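Local structure of macrophomate synthase intermolecular Diels-Alderase (Macrophoma commelinae, 1IZC) at residues M44-G49 and T62-V67; F54-L59 and H86-H91; Q183-K188 and P209-I214. The protein is a TIM-barrel enzyme of the HpcH/HpaI aldolase/citrate lyase family that holds a magnesium ion and pyruvic acid together in one pocket. The protein carries 1 engineered substitution. All blocks are in the same frame, centred on the assembly; numbering follows the deposited sequence.

Interactions 1 and 2 are neighbours, their centres about 10 Å apart, whereas interaction 3 lies about 24 Å from the first and 31 Å from the second, centre to centre. Strand 43-48, helix 53-61 and strand 66-70 follow one another in the chain: interaction 1 pairs the two strands, and interaction 2 sets the helix against helix 78-91. The two contacts therefore alternate along the sequence, and His48 joins them through a probable hydrogen bond to Thr56. Interaction 3 comes later, where strand 179-184 of the same eight-stranded barrel ends. Interaction 1 is thus part of the barrel wall, while the helix pair of interaction 2 and the magnesium and pyruvic acid site of interaction 3 lie on opposite sides of the chain's centre.

Interaction 1 (M44-G49 and T62-V67); sequences MGVAHG and TKPDFV
Val46 pairs with Val67 in parallel register, and Val46 N donates to Phe66 O at 3.1 Å. Just before strand 66-70 begins, Asp65 N donates to Met44 O (2.8 Å). The Asp65 side chain returns the grip: its OD2 takes Met44 N at 2.8 Å in a nearly straight bond (176°), received on the anti side of the carboxylate, so the backbone of Met44 is held at both its N and its O. Asp65 OD1 turns to Arg292 of the second subunit in a salt bridge. The Phe66 ring lies flat over Gly45, whose CA sits 3.5 Å from the ring centroid in a CH-pi contact; with CG placed between the backbone N and carbonyl carbon (chi1 67°), the ring folds back across the neighbouring strand. On the face bearing Val46 and Val67, Val46 CG1 meets Pro64 CG at 4.1 Å and Val67 CG2 at 4.2 Å. Farther along, Val67 CG1 rests 3.7 Å from His48 CB, while the His48 imidazole, besides its partner Thr56, is hydrogen-bonded to Asp276. Linked through helix 53-61, the strands form a right-handed beta-alpha-beta crossover, the repeating unit of the TIM barrel.

Interaction 2 (F54-L59 and H86-H91); sequences FVTKVL and HAAQHH
Lys57 and His91 meet in a CH-pi contact in which the aliphatic chain of the lysine lies over one face of the imidazole. Lys57 CG stands 3.7 Å from the centroid of the His91 ring, only 13° off its normal. Because the lysine is extended beyond CG, the chain continues across the same ring, bringing CD to 3.5 Å from His91 NE2 and CE to 3.6 Å from His91 CE1. Its ammonium passes beyond the ring: NZ is 4.3 Å from His91 NE2 and finds its partners in the fourth subunit, a salt bridge to Asp83 and a hydrogen bond to His86. The ring of His91 also stacks on His90 of that subunit.

The remaining contacts are van der Waals packing around two alanines. The methyl of Ala87 meets Lys57 CG at 4.0 Å. Thr56 CG2 packs 3.9 Å from Ala88 CB and 3.8 Å from Ala88 N; the same rotation (chi1 -40°) places OG1 beside its own backbone N, where it hydrogen-bonds to Ser52 O, with His48 as its other partner. With two alanines at the interface, the axes approach to 8.3 Å and cross at -30°, their chain directions roughly parallel.

Helices 53-61 and 78-91 belong to the outer layer of the TIM barrel. Leu59 on the first packs against Val46 and His48 of strand 43-48, Ala88 on the second against Val98 of strand 97-101, and the second and fourth subunits adjoin this helix pair.

Interaction 3 (Q183-K188 and P209-I214); sequences QIESVK and PGDYMI. With MG (magnesium ion), chain B; PYR (pyruvic acid), chain C.
Glu185 and Tyr212 bring the backbones together, CA to CA 4.4 Å, where the chain leaving strand 179-184 passes the first turn of helix 209-215; Tyr212 CA makes a CA-H...O contact with Glu185 O. The side chains of Glu185 and Asp211 run alongside each other in one direction, their carboxylate planes 61° apart, and converge on the magnesium ion. Glu185 OE1 and Asp211 OD2 each bind it at 2.1 Å, which explains why these two oxygens can sit only 3.1 Å from each other. Pyruvic acid chelates the metal through O and O3, and two waters bring the coordination number to six. A chi1 of 51° tucks Glu185 CG over its own backbone, and the straight chain beyond carries OE1 to the ion; OE2 accepts from a metal-bound water at 2.7 Å and from His125 N. Asp211 is steadied by hydrogen bonds from OD2 to Ser148 OG and from OD1 to Phe149 N, both of the third subunit. The start of the helix holds the pyruvic acid carboxylate by its backbone: Gly210 N donates to OXT at 3.0 Å and Asp211 N to O at 3.1 Å, a placement in which the helix dipole would probably favour the negative charge. Arg101 also hydrogen-bonds to the ligand.

Away from the metal, the Tyr212 ring turns its edge to Ser186, and its CE1 meets Val187 CG2 at 4.3 Å. The ring also touches Val190 of helix 187-191 and Ala235 of helix 230-245, while through Ile184 strand 179-184 bonds by its backbone to Met206 and Gly208, in and just after the adjacent strand 205-207.

Interaction 1 (M44-G49 and T62-V67)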
ATOM      1  N   MET A  44      -2.139  21.162  24.563  1.00  9.68           N
ATOM      2  CA  MET A  44      -1.047  21.471  23.646  1.00  8.37           C
ATOM      3  C   MET A  44      -0.886  20.249  22.735  1.00  7.22           C
ATOM      4  O   MET A  44      -0.611  19.145  23.213  1.00  9.72           O
ATOM      5  CB  MET A  44       0.237  21.733  24.434  1.00 10.23           C
ATOM      6  CG  MET A  44       0.084  22.796  25.525  1.00 10.13           C
ATOM      7  SD  MET A  44      -0.478  24.372  24.870  1.00 11.60           S
ATOM      8  CE  MET A  44      -0.577  25.334  26.434  1.00 13.12           C
ATOM      9  N   GLY A  45      -1.085  20.455  21.432  1.00 10.09           N
ATOM     10  CA  GLY A  45      -0.993  19.344  20.503  1.00 10.95           C
ATOM     11  C   GLY A  45      -0.127  19.597  19.286  1.00  9.46           C
ATOM     12  O   GLY A  45       0.600  20.589  19.208  1.00 11.10           O
ATOM     13  N   VAL A  46      -0.234  18.692  18.318  1.00  8.16           N
ATOM     14  CA  VAL A  46       0.560  18.766  17.102  1.00  9.44           C
ATOM     15  C   VAL A  46      -0.321  18.524  15.886  1.00  9.45           C
ATOM     16  O   VAL A  46      -1.221  17.666  15.913  1.00  9.03           O
ATOM     17  CB  VAL A  46       1.727  17.720  17.166  1.00  6.96           C
ATOM     18  CG1 VAL A  46       1.173  16.297  17.277  1.00  9.43           C
ATOM     19  CG2 VAL A  46       2.638  17.856  15.948  1.00  8.96           C
ATOM     20  N   ALA A  47      -0.081  19.305  14.832  1.00  8.07           N
ATOM     21  CA  ALA A  47      -0.843  19.187  13.586  1.00  8.76           C
ATOM     22  C   ALA A  47      -0.124  18.137  12.746  1.00 10.97           C
ATOM     23  O   ALA A  47       1.098  18.156  12.639  1.00 10.41           O
ATOM     24  CB  ALA A  47      -0.887  20.527  12.869  1.00  9.51           C
ATOM     25  N   HIS A  48      -0.902  17.237  12.156  1.00  8.69           N
ATOM     26  CA  HIS A  48      -0.379  16.092  11.400  1.00  7.76           C
ATOM     27  C   HIS A  48      -0.951  16.061   9.976  1.00 10.55           C
ATOM     28  O   HIS A  48      -2.134  15.754   9.755  1.00  8.68           O
ATOM     29  CB  HIS A  48      -0.737  14.847  12.245  1.00  7.31           C
ATOM     30  CG  HIS A  48      -0.349  13.521  11.662  1.00  7.62           C
ATOM     31  ND1 HIS A  48       0.787  13.326  10.901  1.00  9.37           N
ATOM     32  CD2 HIS A  48      -0.879  12.290  11.861  1.00  9.57           C
ATOM     33  CE1 HIS A  48       0.941  12.035  10.665  1.00  9.12           C
ATOM     34  NE2 HIS A  48      -0.057  11.381  11.237  1.00 10.00           N
ATOM     35  N   GLY A  49      -0.092  16.408   9.011  1.00  8.73           N
ATOM     36  CA  GLY A  49      -0.483  16.447   7.610  1.00  7.74           C
ATOM     37  C   GLY A  49       0.302  15.473   6.738  1.00 11.31           C
ATOM     38  O   GLY A  49       0.004  15.328   5.557  1.00 11.46           O
ATOM     39  N   THR A  62       5.660  11.328  21.619  1.00  8.02           N
ATOM     40  CA  THR A  62       6.069  12.556  22.314  1.00  7.40           C
ATOM     41  C   THR A  62       4.982  12.988  23.301  1.00 11.00           C
ATOM     42  O   THR A  62       5.124  13.997  23.992  1.00 10.08           O
ATOM     43  CB  THR A  62       6.344  13.738  21.351  1.00 11.95           C
ATOM     44  OG1 THR A  62       5.122  14.160  20.732  1.00  9.30           O
ATOM     45  CG2 THR A  62       7.373  13.325  20.273  1.00  9.88           C
ATOM     46  N   LYS A  63       3.891  12.224  23.324  1.00  8.98           N
ATOM     47  CA  LYS A  63       2.775  12.454  24.234  1.00 10.65           C
ATOM     48  C   LYS A  63       2.083  13.816  24.198  1.00 11.51           C
ATOM     49  O   LYS A  63       1.926  14.477  25.225  1.00 11.74           O
ATOM     50  CB  LYS A  63       3.224  12.113  25.667  1.00 15.33           C
ATOM     51  CG  LYS A  63       3.545  10.614  25.822  1.00 20.59           C
ATOM     52  CD  LYS A  63       3.945  10.200  27.239  1.00 31.58           C
ATOM     53  CE  LYS A  63       5.438  10.348  27.482  1.00 38.26           C
ATOM     54  NZ  LYS A  63       5.886  11.774  27.475  1.00 45.65           N
ATOM     55  N   PRO A  64       1.637  14.251  23.005  1.00  7.94           N
ATOM     56  CA  PRO A  64       0.948  15.539  22.904  1.00  9.03           C
ATOM     57  C   PRO A  64      -0.448  15.352  23.505  1.00  8.58           C
ATOM     58  O   PRO A  64      -0.927  14.220  23.623  1.00 10.45           O
ATOM     59  CB  PRO A  64       0.877  15.768  21.400  1.00 11.72           C
ATOM     60  CG  PRO A  64       0.641  14.376  20.894  1.00  8.42           C
ATOM     61  CD  PRO A  64       1.686  13.580  21.694  1.00  9.26           C
ATOM     62  N   ASP A  65      -1.092  16.449  23.895  1.00  9.44           N
ATOM     63  CA  ASP A  65      -2.436  16.350  24.451  1.00  7.99           C
ATOM     64  C   ASP A  65      -3.411  15.944  23.346  1.00  9.46           C
ATOM     65  O   ASP A  65      -4.487  15.429  23.620  1.00 10.43           O
ATOM     66  CB  ASP A  65      -2.862  17.684  25.078  1.00  9.57           C
ATOM     67  CG  ASP A  65      -2.023  18.051  26.294  1.00 14.43           C
ATOM     68  OD1 ASP A  65      -1.547  17.120  26.985  1.00 14.06           O
ATOM     69  OD2 ASP A  65      -1.854  19.263  26.563  1.00 13.08           O
ATOM     70  N   PHE A  66      -3.035  16.203  22.096  1.00 10.26           N
ATOM     71  CA  PHE A  66      -3.850  15.791  20.961  1.00  6.82           C
ATOM     72  C   PHE A  66      -3.036  15.771  19.679  1.00  7.65           C
ATOM     73  O   PHE A  66      -2.004  16.431  19.581  1.00  8.64           O
ATOM     74  CB  PHE A  66      -5.073  16.719  20.759  1.00  8.07           C
ATOM     75  CG  PHE A  66      -4.729  18.133  20.326  1.00 12.07           C
ATOM     76  CD1 PHE A  66      -4.473  18.437  18.988  1.00  8.98           C
ATOM     77  CD2 PHE A  66      -4.689  19.164  21.261  1.00  9.31           C
ATOM     78  CE1 PHE A  66      -4.186  19.748  18.587  1.00  9.98           C
ATOM     79  CE2 PHE A  66      -4.404  20.484  20.878  1.00  9.87           C
ATOM     80  CZ  PHE A  66      -4.154  20.779  19.541  1.00 11.17           C
ATOM     81  N   VAL A  67      -3.501  14.988  18.710  1.00  9.25           N
ATOM     82  CA  VAL A  67      -2.886  14.949  17.386  1.00  8.05           C
ATOM     83  C   VAL A  67      -4.042  15.430  16.519  1.00  7.98           C
ATOM     84  O   VAL A  67      -5.139  14.873  16.576  1.00  9.83           O
ATOM     85  CB  VAL A  67      -2.487  13.520  16.950  1.00  9.72           C
ATOM     86  CG1 VAL A  67      -1.964  13.555  15.502  1.00  8.12           C
ATOM     87  CG2 VAL A  67      -1.396  12.979  17.882  1.00 11.04           C
TER

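Interaction 2 (F54-L59 and H86-H91)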
ATOM      1  N   PHE A  54       3.564   5.803  10.343  1.00  6.90           N
ATOM      2  CA  PHE A  54       4.839   5.733  11.067  1.00  9.62           C
ATOM      3  C   PHE A  54       5.055   7.101  11.718  1.00  9.63           C
ATOM      4  O   PHE A  54       5.458   7.195  12.876  1.00  8.51           O
ATOM      5  CB  PHE A  54       5.991   5.390  10.102  1.00  9.31           C
ATOM      6  CG  PHE A  54       7.296   5.112  10.786  1.00  9.75           C
ATOM      7  CD1 PHE A  54       8.078   6.147  11.278  1.00 11.79           C
ATOM      8  CD2 PHE A  54       7.736   3.792  10.956  1.00 12.60           C
ATOM      9  CE1 PHE A  54       9.290   5.877  11.941  1.00  9.07           C
ATOM     10  CE2 PHE A  54       8.925   3.512  11.607  1.00 11.74           C
ATOM     11  CZ  PHE A  54       9.710   4.550  12.105  1.00 13.10           C
ATOM     12  N   VAL A  55       4.776   8.170  10.975  1.00  6.85           N
ATOM     13  CA  VAL A  55       4.904   9.514  11.536  1.00  6.85           C
ATOM     14  C   VAL A  55       3.927   9.686  12.706  1.00  5.83           C
ATOM     15  O   VAL A  55       4.281  10.258  13.734  1.00  7.01           O
ATOM     16  CB  VAL A  55       4.632  10.589  10.461  1.00  4.68           C
ATOM     17  CG1 VAL A  55       4.562  11.988  11.106  1.00  7.44           C
ATOM     18  CG2 VAL A  55       5.764  10.569   9.434  1.00  7.51           C
ATOM     19  N   THR A  56       2.699   9.192  12.564  1.00  6.87           N
ATOM     20  CA  THR A  56       1.744   9.326  13.659  1.00  8.18           C
ATOM     21  C   THR A  56       2.327   8.685  14.914  1.00  7.10           C
ATOM     22  O   THR A  56       2.182   9.201  16.019  1.00  6.42           O
ATOM     23  CB  THR A  56       0.417   8.599  13.370  1.00  9.02           C
ATOM     24  OG1 THR A  56       0.055   8.788  11.997  1.00  7.96           O
ATOM     25  CG2 THR A  56      -0.684   9.159  14.269  1.00  8.20           C
ATOM     26  N   LYS A  57       2.962   7.533  14.739  1.00  5.17           N
ATOM     27  CA  LYS A  57       3.558   6.844  15.882  1.00  6.35           C
ATOM     28  C   LYS A  57       4.675   7.663  16.537  1.00  8.60           C
ATOM     29  O   LYS A  57       4.803   7.685  17.763  1.00 10.38           O
ATOM     30  CB  LYS A  57       4.092   5.485  15.434  1.00  8.61           C
ATOM     31  CG  LYS A  57       2.983   4.500  15.066  1.00  6.30           C
ATOM     32  CD  LYS A  57       3.575   3.208  14.489  1.00  7.46           C
ATOM     33  CE  LYS A  57       2.486   2.178  14.212  1.00  7.52           C
ATOM     34  NZ  LYS A  57       3.079   0.935  13.609  1.00  8.03           N
ATOM     35  N   VAL A  58       5.498   8.315  15.722  1.00  7.10           N
ATOM     36  CA  VAL A  58       6.583   9.144  16.259  1.00  7.64           C
ATOM     37  C   VAL A  58       5.964  10.320  17.021  1.00 10.22           C
ATOM     38  O   VAL A  58       6.396  10.664  18.115  1.00  9.23           O
ATOM     39  CB  VAL A  58       7.477   9.683  15.129  1.00  9.66           C
ATOM     40  CG1 VAL A  58       8.503  10.678  15.688  1.00 11.11           C
ATOM     41  CG2 VAL A  58       8.193   8.513  14.440  1.00  9.39           C
ATOM     42  N   LEU A  59       4.936  10.934  16.440  1.00  7.60           N
ATOM     43  CA  LEU A  59       4.267  12.054  17.104  1.00  6.31           C
ATOM     44  C   LEU A  59       3.593  11.591  18.405  1.00  7.85           C
ATOM     45  O   LEU A  59       3.679  12.265  19.437  1.00  9.64           O
ATOM     46  CB  LEU A  59       3.205  12.659  16.178  1.00  6.37           C
ATOM     47  CG  LEU A  59       3.720  13.252  14.864  1.00  7.60           C
ATOM     48  CD1 LEU A  59       2.531  13.788  14.063  1.00  8.13           C
ATOM     49  CD2 LEU A  59       4.722  14.374  15.160  1.00 10.27           C
ATOM     50  N   HIS A  86      -5.956   5.246  15.096  1.00  5.80           N
ATOM     51  CA  HIS A  86      -5.669   4.168  16.045  1.00  6.78           C
ATOM     52  C   HIS A  86      -4.250   4.349  16.591  1.00  8.22           C
ATOM     53  O   HIS A  86      -4.024   4.252  17.788  1.00  6.08           O
ATOM     54  CB  HIS A  86      -5.711   2.795  15.377  1.00  6.59           C
ATOM     55  CG  HIS A  86      -7.083   2.207  15.262  1.00  8.53           C
ATOM     56  ND1 HIS A  86      -7.307   0.967  14.706  1.00  8.46           N
ATOM     57  CD2 HIS A  86      -8.294   2.678  15.644  1.00 11.16           C
ATOM     58  CE1 HIS A  86      -8.601   0.696  14.753  1.00  9.11           C
ATOM     59  NE2 HIS A  86      -9.221   1.718  15.319  1.00  9.14           N
ATOM     60  N   ALA A  87      -3.287   4.587  15.709  1.00  6.65           N
ATOM     61  CA  ALA A  87      -1.904   4.738  16.183  1.00  6.48           C
ATOM     62  C   ALA A  87      -1.724   5.900  17.163  1.00  7.67           C
ATOM     63  O   ALA A  87      -0.999   5.772  18.163  1.00  8.23           O
ATOM     64  CB  ALA A  87      -0.952   4.899  14.998  1.00  6.34           C
ATOM     65  N   ALA A  88      -2.363   7.034  16.892  1.00  5.61           N
ATOM     66  CA  ALA A  88      -2.239   8.181  17.800  1.00  6.25           C
ATOM     67  C   ALA A  88      -2.688   7.821  19.213  1.00  7.69           C
ATOM     68  O   ALA A  88      -2.016   8.142  20.196  1.00  8.72           O
ATOM     69  CB  ALA A  88      -3.070   9.364  17.287  1.00  5.42           C
ATOM     70  N   GLN A  89      -3.836   7.168  19.324  1.00  7.99           N
ATOM     71  CA  GLN A  89      -4.329   6.818  20.636  1.00  6.64           C
ATOM     72  C   GLN A  89      -3.605   5.647  21.284  1.00  9.47           C
ATOM     73  O   GLN A  89      -3.362   5.669  22.479  1.00 10.53           O
ATOM     74  CB  GLN A  89      -5.843   6.555  20.583  1.00  8.24           C
ATOM     75  CG  GLN A  89      -6.641   7.834  20.336  1.00 12.48           C
ATOM     76  CD  GLN A  89      -8.036   7.808  20.960  1.00 13.41           C
ATOM     77  OE1 GLN A  89      -8.356   8.619  21.840  1.00 15.49           O
ATOM     78  NE2 GLN A  89      -8.871   6.892  20.499  1.00 12.81           N
ATOM     79  N   HIS A  90      -3.228   4.638  20.504  1.00 10.02           N
ATOM     80  CA  HIS A  90      -2.557   3.476  21.095  1.00  7.56           C
ATOM     81  C   HIS A  90      -1.093   3.728  21.446  1.00  8.07           C
ATOM     82  O   HIS A  90      -0.646   3.321  22.513  1.00  8.95           O
ATOM     83  CB  HIS A  90      -2.668   2.260  20.153  1.00 10.75           C
ATOM     84  CG  HIS A  90      -4.061   1.711  20.027  1.00  9.52           C
ATOM     85  ND1 HIS A  90      -4.500   0.613  20.741  1.00 13.38           N
ATOM     86  CD2 HIS A  90      -5.126   2.132  19.297  1.00  4.37           C
ATOM     87  CE1 HIS A  90      -5.773   0.387  20.459  1.00  5.46           C
ATOM     88  NE2 HIS A  90      -6.172   1.293  19.588  1.00 12.94           N
ATOM     89  N   HIS A  91      -0.349   4.404  20.569  1.00  8.03           N
ATOM     90  CA  HIS A  91       1.060   4.672  20.842  1.00  7.86           C
ATOM     91  C   HIS A  91       1.319   5.771  21.887  1.00 11.80           C
ATOM     92  O   HIS A  91       2.462   5.982  22.316  1.00 13.02           O
ATOM     93  CB  HIS A  91       1.798   4.947  19.529  1.00  7.30           C
ATOM     94  CG  HIS A  91       2.103   3.702  18.748  1.00 10.34           C
ATOM     95  ND1 HIS A  91       1.124   2.850  18.274  1.00 13.43           N
ATOM     96  CD2 HIS A  91       3.285   3.143  18.397  1.00  5.09           C
ATOM     97  CE1 HIS A  91       1.693   1.820  17.666  1.00  5.32           C
ATOM     98  NE2 HIS A  91       3.004   1.974  17.730  1.00 11.76           N
TER

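Interaction 3 (Q183-K188 and P209-I214)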
ATOM      1  N   GLN A 183     -15.082  25.763  11.849  1.00 10.90           N
ATOM      2  CA  GLN A 183     -13.948  26.606  11.518  1.00 10.72           C
ATOM      3  C   GLN A 183     -14.486  27.769  10.683  1.00 11.44           C
ATOM      4  O   GLN A 183     -15.176  27.566   9.678  1.00 14.70           O
ATOM      5  CB  GLN A 183     -12.888  25.813  10.751  1.00 12.61           C
ATOM      6  CG  GLN A 183     -11.742  26.667  10.293  1.00 17.02           C
ATOM      7  CD  GLN A 183     -10.572  25.850   9.803  1.00 12.73           C
ATOM      8  OE1 GLN A 183     -10.737  24.719   9.335  1.00 15.96           O
ATOM      9  NE2 GLN A 183      -9.382  26.423   9.893  1.00 15.76           N
ATOM     10  N   ILE A 184     -14.191  28.983  11.135  1.00 10.51           N
ATOM     11  CA  ILE A 184     -14.631  30.223  10.489  1.00 11.43           C
ATOM     12  C   ILE A 184     -13.466  30.737   9.653  1.00 11.14           C
ATOM     13  O   ILE A 184     -12.411  31.088  10.188  1.00 13.09           O
ATOM     14  CB  ILE A 184     -15.000  31.279  11.560  1.00 12.37           C
ATOM     15  CG1 ILE A 184     -16.103  30.733  12.468  1.00 13.15           C
ATOM     16  CG2 ILE A 184     -15.467  32.574  10.895  1.00 13.24           C
ATOM     17  CD1 ILE A 184     -17.429  30.504  11.766  1.00 13.44           C
ATOM     18  N   GLU A 185     -13.654  30.807   8.342  1.00 10.04           N
ATOM     19  CA  GLU A 185     -12.550  31.221   7.489  1.00 13.76           C
ATOM     20  C   GLU A 185     -12.970  31.899   6.201  1.00 13.91           C
ATOM     21  O   GLU A 185     -12.339  31.737   5.153  1.00 14.39           O
ATOM     22  CB  GLU A 185     -11.673  30.014   7.190  1.00 15.71           C
ATOM     23  CG  GLU A 185     -12.417  28.806   6.677  1.00 15.49           C
ATOM     24  CD  GLU A 185     -11.505  27.602   6.585  1.00 20.00           C
ATOM     25  OE1 GLU A 185     -10.290  27.833   6.505  1.00 15.02           O
ATOM     26  OE2 GLU A 185     -11.981  26.449   6.591  1.00 15.99           O
ATOM     27  N   SER A 186     -14.043  32.668   6.283  1.00 10.94           N
ATOM     28  CA  SER A 186     -14.520  33.402   5.123  1.00 12.04           C
ATOM     29  C   SER A 186     -15.212  34.661   5.612  1.00 16.21           C
ATOM     30  O   SER A 186     -15.580  34.761   6.783  1.00 13.48           O
ATOM     31  CB  SER A 186     -15.502  32.567   4.303  1.00 13.22           C
ATOM     32  OG  SER A 186     -16.686  32.290   5.031  1.00 13.50           O
ATOM     33  N   VAL A 187     -15.389  35.618   4.708  1.00 15.24           N
ATOM     34  CA  VAL A 187     -16.062  36.864   5.062  1.00 17.69           C
ATOM     35  C   VAL A 187     -17.482  36.576   5.540  1.00 15.84           C
ATOM     36  O   VAL A 187     -17.932  37.131   6.549  1.00 17.43           O
ATOM     37  CB  VAL A 187     -16.097  37.832   3.856  1.00 19.63           C
ATOM     38  CG1 VAL A 187     -16.998  39.024   4.159  1.00 18.82           C
ATOM     39  CG2 VAL A 187     -14.685  38.309   3.548  1.00 20.58           C
ATOM     40  N   LYS A 188     -18.197  35.712   4.830  1.00 13.41           N
ATOM     41  CA  LYS A 188     -19.561  35.380   5.234  1.00 15.74           C
ATOM     42  C   LYS A 188     -19.570  34.655   6.579  1.00 15.54           C
ATOM     43  O   LYS A 188     -20.504  34.811   7.370  1.00 17.13           O
ATOM     44  CB  LYS A 188     -20.242  34.513   4.171  1.00 18.84           C
ATOM     45  CG  LYS A 188     -20.628  35.276   2.912  1.00 25.68           C
ATOM     46  CD  LYS A 188     -21.484  34.415   1.989  1.00 34.24           C
ATOM     47  CE  LYS A 188     -22.008  35.226   0.807  1.00 38.23           C
ATOM     48  NZ  LYS A 188     -22.830  34.400  -0.127  1.00 47.93           N
ATOM     49  N   PRO A 209      -7.098  31.836   9.327  1.00 15.86           N
ATOM     50  CA  PRO A 209      -6.539  33.112   8.853  1.00 17.09           C
ATOM     51  C   PRO A 209      -6.220  33.173   7.361  1.00 17.87           C
ATOM     52  O   PRO A 209      -6.525  34.155   6.690  1.00 15.96           O
ATOM     53  CB  PRO A 209      -5.272  33.289   9.690  1.00 18.31           C
ATOM     54  CG  PRO A 209      -5.425  32.343  10.845  1.00 26.51           C
ATOM     55  CD  PRO A 209      -6.209  31.191  10.309  1.00 15.42           C
ATOM     56  N   GLY A 210      -5.577  32.126   6.857  1.00 18.59           N
ATOM     57  CA  GLY A 210      -5.201  32.092   5.454  1.00 17.90           C
ATOM     58  C   GLY A 210      -6.381  32.184   4.512  1.00 18.41           C
ATOM     59  O   GLY A 210      -6.441  33.085   3.666  1.00 16.25           O
ATOM     60  N   ASP A 211      -7.320  31.249   4.639  1.00 14.50           N
ATOM     61  CA  ASP A 211      -8.482  31.283   3.772  1.00 13.60           C
ATOM     62  C   ASP A 211      -9.261  32.574   3.977  1.00 14.37           C
ATOM     63  O   ASP A 211      -9.775  33.137   3.019  1.00 13.85           O
ATOM     64  CB  ASP A 211      -9.387  30.071   4.002  1.00 13.88           C
ATOM     65  CG  ASP A 211      -8.926  28.850   3.212  1.00 18.60           C
ATOM     66  OD1 ASP A 211      -8.414  29.027   2.087  1.00 19.75           O
ATOM     67  OD2 ASP A 211      -9.083  27.718   3.699  1.00 15.76           O
ATOM     68  N   TYR A 212      -9.342  33.054   5.216  1.00 13.42           N
ATOM     69  CA  TYR A 212     -10.072  34.297   5.456  1.00 13.34           C
ATOM     70  C   TYR A 212      -9.434  35.451   4.687  1.00 12.94           C
ATOM     71  O   TYR A 212     -10.118  36.187   3.969  1.00 16.60           O
ATOM     72  CB  TYR A 212     -10.095  34.656   6.943  1.00 13.01           C
ATOM     73  CG  TYR A 212     -10.653  36.048   7.167  1.00 13.68           C
ATOM     74  CD1 TYR A 212     -12.027  36.295   7.087  1.00 14.15           C
ATOM     75  CD2 TYR A 212      -9.797  37.131   7.345  1.00 16.71           C
ATOM     76  CE1 TYR A 212     -12.536  37.602   7.174  1.00 14.47           C
ATOM     77  CE2 TYR A 212     -10.289  38.439   7.432  1.00 18.26           C
ATOM     78  CZ  TYR A 212     -11.651  38.664   7.343  1.00 15.99           C
ATOM     79  OH  TYR A 212     -12.123  39.965   7.385  1.00 19.73           O
ATOM     80  N   MET A 213      -8.124  35.609   4.840  1.00 14.65           N
ATOM     81  CA  MET A 213      -7.426  36.689   4.160  1.00 17.28           C
ATOM     82  C   MET A 213      -7.610  36.639   2.648  1.00 18.53           C
ATOM     83  O   MET A 213      -7.814  37.666   2.008  1.00 18.87           O
ATOM     84  CB  MET A 213      -5.943  36.665   4.519  1.00 18.24           C
ATOM     85  CG  MET A 213      -5.692  37.039   5.973  1.00 25.29           C
ATOM     86  SD  MET A 213      -3.954  37.200   6.367  1.00 29.23           S
ATOM     87  CE  MET A 213      -3.525  35.505   6.840  1.00 40.97           C
ATOM     88  N   ILE A 214      -7.560  35.447   2.068  1.00 17.88           N
ATOM     89  CA  ILE A 214      -7.748  35.344   0.628  1.00 16.58           C
ATOM     90  C   ILE A 214      -9.159  35.786   0.262  1.00 17.74           C
ATOM     91  O   ILE A 214      -9.362  36.565  -0.669  1.00 17.96           O
ATOM     92  CB  ILE A 214      -7.517  33.888   0.149  1.00 19.21           C
ATOM     93  CG1 ILE A 214      -6.052  33.507   0.379  1.00 19.21           C
ATOM     94  CG2 ILE A 214      -7.897  33.743  -1.322  1.00 18.75           C
ATOM     95  CD1 ILE A 214      -5.728  32.049   0.060  1.00 19.81           C
TER
HETATM   96 MG    MG B1001      -8.711  26.828   5.592  1.00 21.80          MG
HETATM   97  C   PYR C2001      -6.788  28.413   7.072  1.00 27.01           C
HETATM   98  O   PYR C2001      -7.416  28.520   6.001  1.00 18.57           O
HETATM   99  OXT PYR C2001      -6.011  29.284   7.533  1.00 26.17           O
HETATM  100  CA  PYR C2001      -7.058  27.107   7.779  1.00 18.39           C
HETATM  101  O3  PYR C2001      -7.816  26.225   7.344  1.00 19.67           O
HETATM  102  CB  PYR C2001      -6.345  26.956   9.059  1.00 17.63           C
HETATM  103  O   HOH W   1      -9.991  25.058   5.427  1.00 14.91           O
HETATM  104  O   HOH W   2      -6.896  25.858   4.633  1.00 11.36           O